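Local coordinates for protein spore germination lipase LipC (Metagenome, PDB 6NKD) that probably hydrolyses ester bonds of lipids as a GDSL-family lipase of the SGNH hydrolase fold and may take part in spore germination, at residues G113-E116 and K117-I121; L145-K148 and W149-F153; S184-R187 and V188-S191; G194-A197 and M198-K201. All coordinates share one frame; numbering follows the deposited sequence.

Interaction 1: residues G113-E116 and K117-I121; sequences GMLE and KIREI
Near its C-terminal end, the long helix 98-122 brings Leu115 and Arg119 together one turn apart. The arginine side chain folds back along the helix. Its CG lies between its own N and C (chi1 46°), and further bends at chi2 and chi3 turn the guanidinium over the previous turn. One face of that group lies against the backbone carbonyl of Leu115. Its NH2 also reaches the leucine side chain, 3.8 Å from Leu115 CG. Both residues pack on Ile166 of strand 166-169, and Arg119 also meets Tyr129.

The backbone bonds are helical. Lys117 N donates to Gly113 O (3.0 Å) and Ile118 N to Met114 O (3.0 Å). Arg119 N reaches Leu115 O only weakly, at 3.5 Å. Ile118 and the selenomethionine Met114 face the sheet, on Ile75 and Ile77 of strand 74-77.

On the exposed side, Glu116 and Glu120 lie one turn apart. Glu116 OE2 is 3.5 Å from Glu120 OE2, with the carboxylate planes perpendicular. Glu116 OE1 stays 5.1 Å from Arg119 NE, without a salt bridge. The two like charges probably repel, and solvent is likely to soften the effect.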
loop_
_atom_site.group_PDB
_atom_site.type_symbol
_atom_site.label_atom_id
_atom_site.label_comp_id
_atom_site.label_asym_id
_atom_site.label_seq_id
_atom_site.Cartn_x
_atom_site.Cartn_y
_atom_site.Cartn_z
ATOM N N GLY A 113 -21.926 18.544 15.323
ATOM C CA GLY A 113 -21.131 19.714 14.986
ATOM C C GLY A 113 -20.898 19.846 13.493
ATOM O O GLY A 113 -21.052 20.928 12.922
HETATM N N MSE A 114 -20.524 18.749 12.841
HETATM C CA MSE A 114 -20.270 18.778 11.407
HETATM C C MSE A 114 -21.571 18.957 10.632
HETATM O O MSE A 114 -21.575 19.529 9.543
HETATM C CB MSE A 114 -19.536 17.509 10.957
HETATM C CG MSE A 114 -20.275 16.212 11.227
HETATM SE SE MSE A 114 -19.141 14.646 10.957
HETATM C CE MSE A 114 -17.769 15.033 12.285
ATOM N N LEU A 115 -22.679 18.475 11.201
ATOM C CA LEU A 115 -23.981 18.736 10.597
ATOM C C LEU A 115 -24.302 20.224 10.623
ATOM O O LEU A 115 -24.757 20.789 9.621
ATOM C CB LEU A 115 -25.073 17.944 11.317
ATOM C CG LEU A 115 -25.672 16.748 10.574
ATOM C CD1 LEU A 115 -24.677 15.600 10.492
ATOM C CD2 LEU A 115 -26.968 16.295 11.229
ATOM N N GLU A 116 -24.059 20.876 11.762
ATOM C CA GLU A 116 -24.314 22.308 11.876
ATOM C C GLU A 116 -23.405 23.116 10.960
ATOM O O GLU A 116 -23.798 24.189 10.487
ATOM C CB GLU A 116 -24.147 22.748 13.332
ATOM C CG GLU A 116 -24.282 24.247 13.567
ATOM C CD GLU A 116 -25.645 24.788 13.178
ATOM O OE1 GLU A 116 -26.630 24.021 13.216
ATOM O OE2 GLU A 116 -25.732 25.985 12.830
ATOM N N LYS A 117 -22.196 22.623 10.689
ATOM C CA LYS A 117 -21.296 23.356 9.809
ATOM C C LYS A 117 -21.673 23.191 8.343
ATOM O O LYS A 117 -21.481 24.121 7.554
ATOM C CB LYS A 117 -19.851 22.911 10.040
ATOM C CG LYS A 117 -18.816 23.844 9.427
ATOM C CD LYS A 117 -17.484 23.744 10.149
ATOM C CE LYS A 117 -16.530 24.840 9.704
ATOM N NZ LYS A 117 -15.300 24.867 10.543
ATOM N N ILE A 118 -22.222 22.032 7.967
ATOM C CA ILE A 118 -22.607 21.802 6.576
ATOM C C ILE A 118 -23.665 22.807 6.139
ATOM O O ILE A 118 -23.610 23.345 5.025
ATOM C CB ILE A 118 -23.082 20.349 6.386
ATOM C CG1 ILE A 118 -21.889 19.391 6.405
ATOM C CG2 ILE A 118 -23.863 20.199 5.091
ATOM C CD1 ILE A 118 -22.272 17.931 6.276
ATOM N N ARG A 119 -24.640 23.087 7.008
ATOM C CA ARG A 119 -25.642 24.094 6.675
ATOM C C ARG A 119 -25.076 25.505 6.784
ATOM O O ARG A 119 -25.521 26.405 6.062
ATOM C CB ARG A 119 -26.876 23.934 7.564
ATOM C CG ARG A 119 -26.574 23.754 9.037
ATOM C CD ARG A 119 -27.399 22.615 9.611
ATOM N NE ARG A 119 -27.215 21.389 8.838
ATOM C CZ ARG A 119 -27.788 20.225 9.127
ATOM N NH1 ARG A 119 -28.587 20.117 10.180
ATOM N NH2 ARG A 119 -27.559 19.167 8.361
ATOM N N GLU A 120 -24.101 25.719 7.672
ATOM C CA GLU A 120 -23.409 27.003 7.702
ATOM C C GLU A 120 -22.582 27.219 6.441
ATOM O O GLU A 120 -22.396 28.362 6.009
ATOM C CB GLU A 120 -22.514 27.100 8.937
ATOM C CG GLU A 120 -23.253 27.411 10.226
ATOM C CD GLU A 120 -22.314 27.584 11.403
ATOM O OE1 GLU A 120 -21.093 27.383 11.226
ATOM O OE2 GLU A 120 -22.795 27.922 12.506
ATOM N N ILE A 121 -22.079 26.139 5.843
ATOM C CA ILE A 121 -21.320 26.256 4.602
ATOM C C ILE A 121 -22.247 26.575 3.438
ATOM O O ILE A 121 -21.953 27.448 2.612
ATOM C CB ILE A 121 -20.518 24.967 4.350
ATOM C CG1 ILE A 121 -19.404 24.817 5.388
ATOM C CG2 ILE A 121 -19.949 24.955 2.940
ATOM C CD1 ILE A 121 -18.880 23.402 5.514
#

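Interaction 2: residues L145-K148 and W149-F153; sequences LADK and WISGF
The indole of Trp149 carries the Leu145 side chain on one face. Leu145 CG stands 3.8 Å above the ring plane, over its centre. Leu145 CD2 makes a CH-pi contact with the six-membered ring, 3.7 Å from the centroid and 19° off the normal. The other methyl, CD1, lies over the pyrrole side, 3.7 Å from Trp149 NE1. Two aromatic neighbours extend the cluster: Phe100 stacks with the indole, and Tyr91 meets it edge-to-face.

The Trp149 ring is placed by its first torsion. CG sits beside the backbone N and opposite the carbonyl carbon (chi1 -86°), which turns the indole back toward the preceding turn. Trp149 N donates to Leu145 O at 2.9 Å, so backbone and side chains join the same two residues.

All of this lies on helix 144-157, the connection between strands 130-134 and 166-169 in a beta-alpha-beta unit. Its buried side meets helices 81-94 and 98-122, where Trp149 packs on Leu84, Leu88 and Leu101.

Elsewhere on the helix surface, Asp147 O accepts two bonds from Ser151. Ser151 N comes to 2.9 Å and Ser151 OG to 2.7 Å, from opposite faces of the carbonyl plane. The serine hydroxyl is thus held against the helix backbone. The Asp147 carboxylate turns to other partners: OD1 accepts a hydrogen bond from Tyr172 OH and a weak one from Asn138 ND2.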
loop_
_atom_site.group_PDB
_atom_site.type_symbol
_atom_site.label_atom_id
_atom_site.label_comp_id
_atom_site.label_asym_id
_atom_site.label_seq_id
_atom_site.Cartn_x
_atom_site.Cartn_y
_atom_site.Cartn_z
ATOM N N LEU A 145 -21.273 -6.725 25.654
ATOM C CA LEU A 145 -20.931 -5.339 25.954
ATOM C C LEU A 145 -20.694 -4.544 24.676
ATOM O O LEU A 145 -21.049 -3.363 24.595
ATOM C CB LEU A 145 -19.701 -5.278 26.856
ATOM C CG LEU A 145 -19.349 -3.869 27.337
ATOM C CD1 LEU A 145 -20.324 -3.405 28.410
ATOM C CD2 LEU A 145 -17.919 -3.806 27.833
ATOM N N ALA A 146 -20.094 -5.177 23.666
ATOM C CA ALA A 146 -19.917 -4.507 22.384
ATOM C C ALA A 146 -21.261 -4.241 21.717
ATOM O O ALA A 146 -21.465 -3.177 21.122
ATOM C CB ALA A 146 -19.018 -5.340 21.472
ATOM N N ASP A 147 -22.192 -5.191 21.814
ATOM C CA ASP A 147 -23.508 -4.991 21.219
ATOM C C ASP A 147 -24.296 -3.927 21.974
ATOM O O ASP A 147 -24.974 -3.096 21.359
ATOM C CB ASP A 147 -24.276 -6.312 21.191
ATOM C CG ASP A 147 -25.505 -6.252 20.306
ATOM O OD1 ASP A 147 -25.344 -6.205 19.068
ATOM O OD2 ASP A 147 -26.630 -6.254 20.847
ATOM N N LYS A 148 -24.213 -3.937 23.305
ATOM C CA LYS A 148 -24.919 -2.936 24.101
ATOM C C LYS A 148 -24.349 -1.544 23.866
ATOM O O LYS A 148 -25.101 -0.570 23.742
ATOM C CB LYS A 148 -24.846 -3.305 25.583
ATOM C CG LYS A 148 -25.545 -2.327 26.516
ATOM C CD LYS A 148 -25.439 -2.788 27.963
ATOM C CE LYS A 148 -26.260 -1.910 28.896
ATOM N NZ LYS A 148 -26.224 -2.405 30.302
ATOM N N TRP A 149 -23.021 -1.432 23.798
ATOM C CA TRP A 149 -22.390 -0.134 23.581
ATOM C C TRP A 149 -22.794 0.454 22.235
ATOM O O TRP A 149 -23.153 1.632 22.139
ATOM C CB TRP A 149 -20.870 -0.275 23.668
ATOM C CG TRP A 149 -20.318 -0.168 25.058
ATOM C CD1 TRP A 149 -21.010 0.136 26.195
ATOM C CD2 TRP A 149 -18.954 -0.357 25.456
ATOM N NE1 TRP A 149 -20.161 0.146 27.277
ATOM C CE2 TRP A 149 -18.893 -0.153 26.849
ATOM C CE3 TRP A 149 -17.779 -0.679 24.770
ATOM C CZ2 TRP A 149 -17.704 -0.261 27.569
ATOM C CZ3 TRP A 149 -16.600 -0.785 25.485
ATOM C CH2 TRP A 149 -16.571 -0.577 26.871
ATOM N N ILE A 150 -22.745 -0.363 21.180
ATOM C CA ILE A 150 -23.021 0.136 19.839
ATOM C C ILE A 150 -24.508 0.411 19.656
ATOM O O ILE A 150 -24.890 1.360 18.957
ATOM C CB ILE A 150 -22.471 -0.860 18.800
ATOM C CG1 ILE A 150 -20.945 -0.923 18.909
ATOM C CG2 ILE A 150 -22.897 -0.481 17.389
ATOM C CD1 ILE A 150 -20.287 -1.862 17.927
ATOM N N SER A 151 -25.370 -0.388 20.288
ATOM C CA SER A 151 -26.803 -0.123 20.213
ATOM C C SER A 151 -27.154 1.205 20.870
ATOM O O SER A 151 -28.014 1.942 20.374
ATOM C CB SER A 151 -27.587 -1.263 20.862
ATOM O OG SER A 151 -27.330 -2.498 20.216
ATOM N N GLY A 152 -26.497 1.529 21.986
ATOM C CA GLY A 152 -26.769 2.793 22.648
ATOM C C GLY A 152 -26.310 3.984 21.830
ATOM O O GLY A 152 -26.983 5.017 21.788
ATOM N N PHE A 153 -25.159 3.856 21.168
ATOM C CA PHE A 153 -24.686 4.931 20.305
ATOM C C PHE A 153 -25.598 5.122 19.102
ATOM O O PHE A 153 -25.733 6.243 18.601
ATOM C CB PHE A 153 -23.252 4.645 19.851
ATOM C CG PHE A 153 -22.750 5.585 18.792
ATOM C CD1 PHE A 153 -22.256 6.833 19.129
ATOM C CD2 PHE A 153 -22.769 5.216 17.456
ATOM C CE1 PHE A 153 -21.794 7.698 18.154
ATOM C CE2 PHE A 153 -22.309 6.077 16.476
ATOM C CZ PHE A 153 -21.820 7.318 16.826
#

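Interaction 3: residues S184-R187 and V188-S191; sequences SIDR and VHPS
The loop turns back on itself: a type I beta turn runs from Ser184 to Arg187, whose own phi is positive (61°), and Ser184 N donates to His189 O at 2.5 Å. Within this loop the carboxylate of Asp186 reaches His189 by two routes. OD2 takes the ring N-H, with His189 ND1 at 2.6 Å. The acceptor lies close to the imidazole plane, and the ring nitrogen approaches OD2 on the syn side. Carboxylate and ring are nearly coplanar, 29° apart.

OD1 is gripped by the backbone. His189 N donates to it at 2.8 Å and Val188 N at 3.2 Å, both from the same face of the carboxylate. The histidine bond comes in on the syn side, whereas Val188 N stands above the plane. The first torsion (chi1 63°) places CG between the aspartate's own N and C, and the bonds to both oxygens hold the carboxylate against rotation.

Asp186 and His189 form the Asp-x-x-His element of GDSL hydrolases and are, by similarity, active-site residues. His189 NE2 is hydrogen-bonded to Ser11 OG, the probable nucleophile, which completes a Ser-His-Asp arrangement. An alanine in place of Asp186 would probably leave His189 ND1 without its acceptor and the imidazole freer to turn.

Val188 CG2 packs at 3.5 Å from Asp186 CG, and Val188 also touches Ala58 of a neighbouring subunit. At the loop end, Ser191 caps helix 192-204. Its OG bonds to Glu181 O and weakly to Gly194 N.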
loop_
_atom_site.group_PDB
_atom_site.type_symbol
_atom_site.label_atom_id
_atom_site.label_comp_id
_atom_site.label_asym_id
_atom_site.label_seq_id
_atom_site.Cartn_x
_atom_site.Cartn_y
_atom_site.Cartn_z
ATOM N N SER A 184 -14.247 -8.578 6.566
ATOM C CA SER A 184 -13.066 -8.976 5.814
ATOM C C SER A 184 -12.183 -9.875 6.682
ATOM O O SER A 184 -12.640 -10.452 7.672
ATOM C CB SER A 184 -12.325 -7.735 5.311
ATOM O OG SER A 184 -11.841 -6.959 6.391
ATOM N N ILE A 185 -10.903 -9.996 6.321
ATOM C CA ILE A 185 -10.016 -10.935 6.998
ATOM C C ILE A 185 -9.684 -10.461 8.411
ATOM O O ILE A 185 -9.431 -11.280 9.303
ATOM C CB ILE A 185 -8.748 -11.149 6.146
ATOM C CG1 ILE A 185 -7.856 -12.241 6.744
ATOM C CG2 ILE A 185 -7.983 -9.841 5.982
ATOM C CD1 ILE A 185 -8.435 -13.631 6.623
ATOM N N ASP A 186 -9.697 -9.150 8.649
ATOM C CA ASP A 186 -9.342 -8.614 9.959
ATOM C C ASP A 186 -10.505 -8.622 10.946
ATOM O O ASP A 186 -10.363 -8.079 12.046
ATOM C CB ASP A 186 -8.781 -7.194 9.818
ATOM C CG ASP A 186 -9.789 -6.206 9.247
ATOM O OD1 ASP A 186 -10.947 -6.591 8.977
ATOM O OD2 ASP A 186 -9.411 -5.030 9.068
ATOM N N ARG A 187 -11.645 -9.201 10.572
ATOM C CA ARG A 187 -12.812 -9.380 11.432
ATOM C C ARG A 187 -13.401 -8.068 11.939
ATOM O O ARG A 187 -14.278 -8.091 12.810
ATOM C CB ARG A 187 -12.497 -10.289 12.627
ATOM C CG ARG A 187 -12.392 -11.765 12.288
ATOM C CD ARG A 187 -10.949 -12.236 12.290
ATOM N NE ARG A 187 -10.861 -13.692 12.202
ATOM C CZ ARG A 187 -10.758 -14.368 11.063
ATOM N NH1 ARG A 187 -10.724 -13.724 9.904
ATOM N NH2 ARG A 187 -10.687 -15.693 11.083
ATOM N N VAL A 188 -12.950 -6.922 11.428
ATOM C CA VAL A 188 -13.483 -5.639 11.875
ATOM C C VAL A 188 -13.864 -4.786 10.670
ATOM O O VAL A 188 -14.827 -4.012 10.726
ATOM C CB VAL A 188 -12.485 -4.895 12.785
ATOM C CG1 VAL A 188 -12.195 -5.705 14.040
ATOM C CG2 VAL A 188 -11.200 -4.598 12.042
ATOM N N HIS A 189 -13.109 -4.922 9.560
ATOM C CA HIS A 189 -13.467 -4.127 8.397
ATOM C C HIS A 189 -14.330 -4.939 7.439
ATOM O O HIS A 189 -14.205 -6.165 7.367
ATOM C CB HIS A 189 -12.214 -3.629 7.671
ATOM C CG HIS A 189 -11.530 -2.494 8.366
ATOM N ND1 HIS A 189 -10.423 -2.668 9.169
ATOM C CD2 HIS A 189 -11.808 -1.169 8.394
ATOM C CE1 HIS A 189 -10.044 -1.500 9.654
ATOM N NE2 HIS A 189 -10.868 -0.573 9.198
ATOM N N PRO A 190 -15.223 -4.285 6.699
ATOM C CA PRO A 190 -16.142 -5.025 5.831
ATOM C C PRO A 190 -15.423 -5.661 4.652
ATOM O O PRO A 190 -14.307 -5.290 4.283
ATOM C CB PRO A 190 -17.130 -3.954 5.352
ATOM C CG PRO A 190 -16.935 -2.789 6.272
ATOM C CD PRO A 190 -15.500 -2.841 6.683
ATOM N N SER A 191 -16.096 -6.641 4.062
ATOM C CA SER A 191 -15.669 -7.264 2.823
ATOM C C SER A 191 -16.380 -6.589 1.652
ATOM O O SER A 191 -17.174 -5.660 1.826
ATOM C CB SER A 191 -15.960 -8.763 2.858
ATOM O OG SER A 191 -17.346 -8.995 3.053
#

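Interaction 4: residues G194-A197 and M198-K201; sequences GYEA and MSEK
Glu196 and Ser199 meet on helix 192-204, the last helix of the fold. Ser199 OG donates to Glu196 O at 2.6 Å. Glu200 N bonds to the same oxygen at 3.1 Å, from the same face of the carbonyl plane. The hydroxyl gets there because OG lies between the serine's own N and C (chi1 60°).

On the buried side, the selenium of Met198, a selenomethionine, makes a Met-aromatic contact with Tyr195. It lies obliquely to the ring, 5.0 Å from the centroid. The two side chains run side by side, pointing the same way.

The outer shell comes from helices 25-37 and 171-175 and from a loop. Met198 and Tyr195 both pack on Phe25, and Met198 also meets Thr171 and Phe175. Tyr195 OH bonds to Val16 O in the loop. Glu196 forms salt bridges to Lys32 through OE2 and to Arg28 through OE1, tying this helix to helix 25-37. A glutamine in this position is likely to cost Arg28 and Lys32 the carboxylate they share and weaken the tie to helix 25-37.

Lys32 also touches Glu200, and this would probably ease the like-charge approach of Glu196 OE2 to Glu200 OE2, 3.6 Å apart.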
loop_
_atom_site.group_PDB
_atom_site.type_symbol
_atom_site.label_atom_id
_atom_site.label_comp_id
_atom_site.label_asym_id
_atom_site.label_seq_id
_atom_site.Cartn_x
_atom_site.Cartn_y
_atom_site.Cartn_z
ATOM N N GLY A 194 -19.897 -6.992 2.247
ATOM C CA GLY A 194 -20.389 -6.036 3.226
ATOM C C GLY A 194 -20.515 -4.634 2.660
ATOM O O GLY A 194 -21.484 -3.926 2.939
ATOM N N TYR A 195 -19.534 -4.215 1.859
ATOM C CA TYR A 195 -19.626 -2.907 1.219
ATOM C C TYR A 195 -20.761 -2.869 0.207
ATOM O O TYR A 195 -21.441 -1.846 0.064
ATOM C CB TYR A 195 -18.300 -2.548 0.552
ATOM C CG TYR A 195 -17.246 -2.062 1.517
ATOM C CD1 TYR A 195 -17.444 -0.910 2.266
ATOM C CD2 TYR A 195 -16.046 -2.743 1.668
ATOM C CE1 TYR A 195 -16.482 -0.456 3.147
ATOM C CE2 TYR A 195 -15.077 -2.298 2.546
ATOM C CZ TYR A 195 -15.300 -1.154 3.282
ATOM O OH TYR A 195 -14.338 -0.705 4.157
ATOM N N GLU A 196 -20.982 -3.975 -0.508
ATOM C CA GLU A 196 -22.097 -4.022 -1.445
ATOM C C GLU A 196 -23.425 -3.900 -0.712
ATOM O O GLU A 196 -24.316 -3.160 -1.144
ATOM C CB GLU A 196 -22.045 -5.312 -2.264
ATOM C CG GLU A 196 -23.176 -5.449 -3.268
ATOM C CD GLU A 196 -23.228 -4.296 -4.251
ATOM O OE1 GLU A 196 -22.165 -3.917 -4.789
ATOM O OE2 GLU A 196 -24.332 -3.761 -4.482
ATOM N N ALA A 197 -23.567 -4.606 0.413
ATOM C CA ALA A 197 -24.798 -4.517 1.190
ATOM C C ALA A 197 -24.986 -3.128 1.784
ATOM O O ALA A 197 -26.124 -2.663 1.918
ATOM C CB ALA A 197 -24.799 -5.577 2.291
HETATM N N MSE A 198 -23.898 -2.452 2.143
HETATM C CA MSE A 198 -23.987 -1.095 2.673
HETATM C C MSE A 198 -24.507 -0.137 1.610
HETATM O O MSE A 198 -25.355 0.711 1.891
HETATM C CB MSE A 198 -22.628 -0.617 3.187
HETATM C CG MSE A 198 -22.258 -1.147 4.563
HETATM SE SE MSE A 198 -20.413 -0.738 5.058
HETATM C CE MSE A 198 -20.516 1.204 5.127
ATOM N N SER A 199 -23.998 -0.280 0.383
ATOM C CA SER A 199 -24.461 0.575 -0.703
ATOM C C SER A 199 -25.925 0.318 -1.037
ATOM O O SER A 199 -26.640 1.247 -1.428
ATOM C CB SER A 199 -23.584 0.382 -1.941
ATOM O OG SER A 199 -23.618 -0.958 -2.399
ATOM N N GLU A 200 -26.390 -0.926 -0.886
ATOM C CA GLU A 200 -27.805 -1.215 -1.099
ATOM C C GLU A 200 -28.669 -0.503 -0.067
ATOM O O GLU A 200 -29.762 -0.018 -0.384
ATOM C CB GLU A 200 -28.052 -2.722 -1.048
ATOM C CG GLU A 200 -27.305 -3.523 -2.097
ATOM C CD GLU A 200 -27.315 -5.013 -1.805
ATOM O OE1 GLU A 200 -28.206 -5.467 -1.055
ATOM O OE2 GLU A 200 -26.430 -5.727 -2.319
ATOM N N LYS A 201 -28.192 -0.432 1.178
ATOM C CA LYS A 201 -28.944 0.251 2.224
ATOM C C LYS A 201 -29.024 1.750 1.966
ATOM O O LYS A 201 -30.016 2.390 2.332
ATOM C CB LYS A 201 -28.306 -0.029 3.583
ATOM C CG LYS A 201 -29.227 0.193 4.767
ATOM C CD LYS A 201 -30.387 -0.787 4.754
ATOM C CE LYS A 201 -31.168 -0.726 6.058
ATOM N NZ LYS A 201 -32.348 -1.634 6.050
#

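In the fold
The four contacts follow one another along the chain, and each is local. Interactions 1 and 2 lie on helices 98-122 and 144-157, which pack together; their centres are 27 Å apart. Strand 130-134 comes between these helices in the chain, and strand 166-169 follows the second, both strands belonging to the one parallel sheet. Interactions 3 and 4 come next, in the loop that carries the probable catalytic Asp186 and His189 and in the final helix. Their centres are 14 Å apart, and they touch where Pro190 packs on Tyr195 and Met198. Interaction 1 lies across the chain's centre from both. The helix of interaction 4 thus adjoins the probable active site, while interaction 1 is packing remote from it.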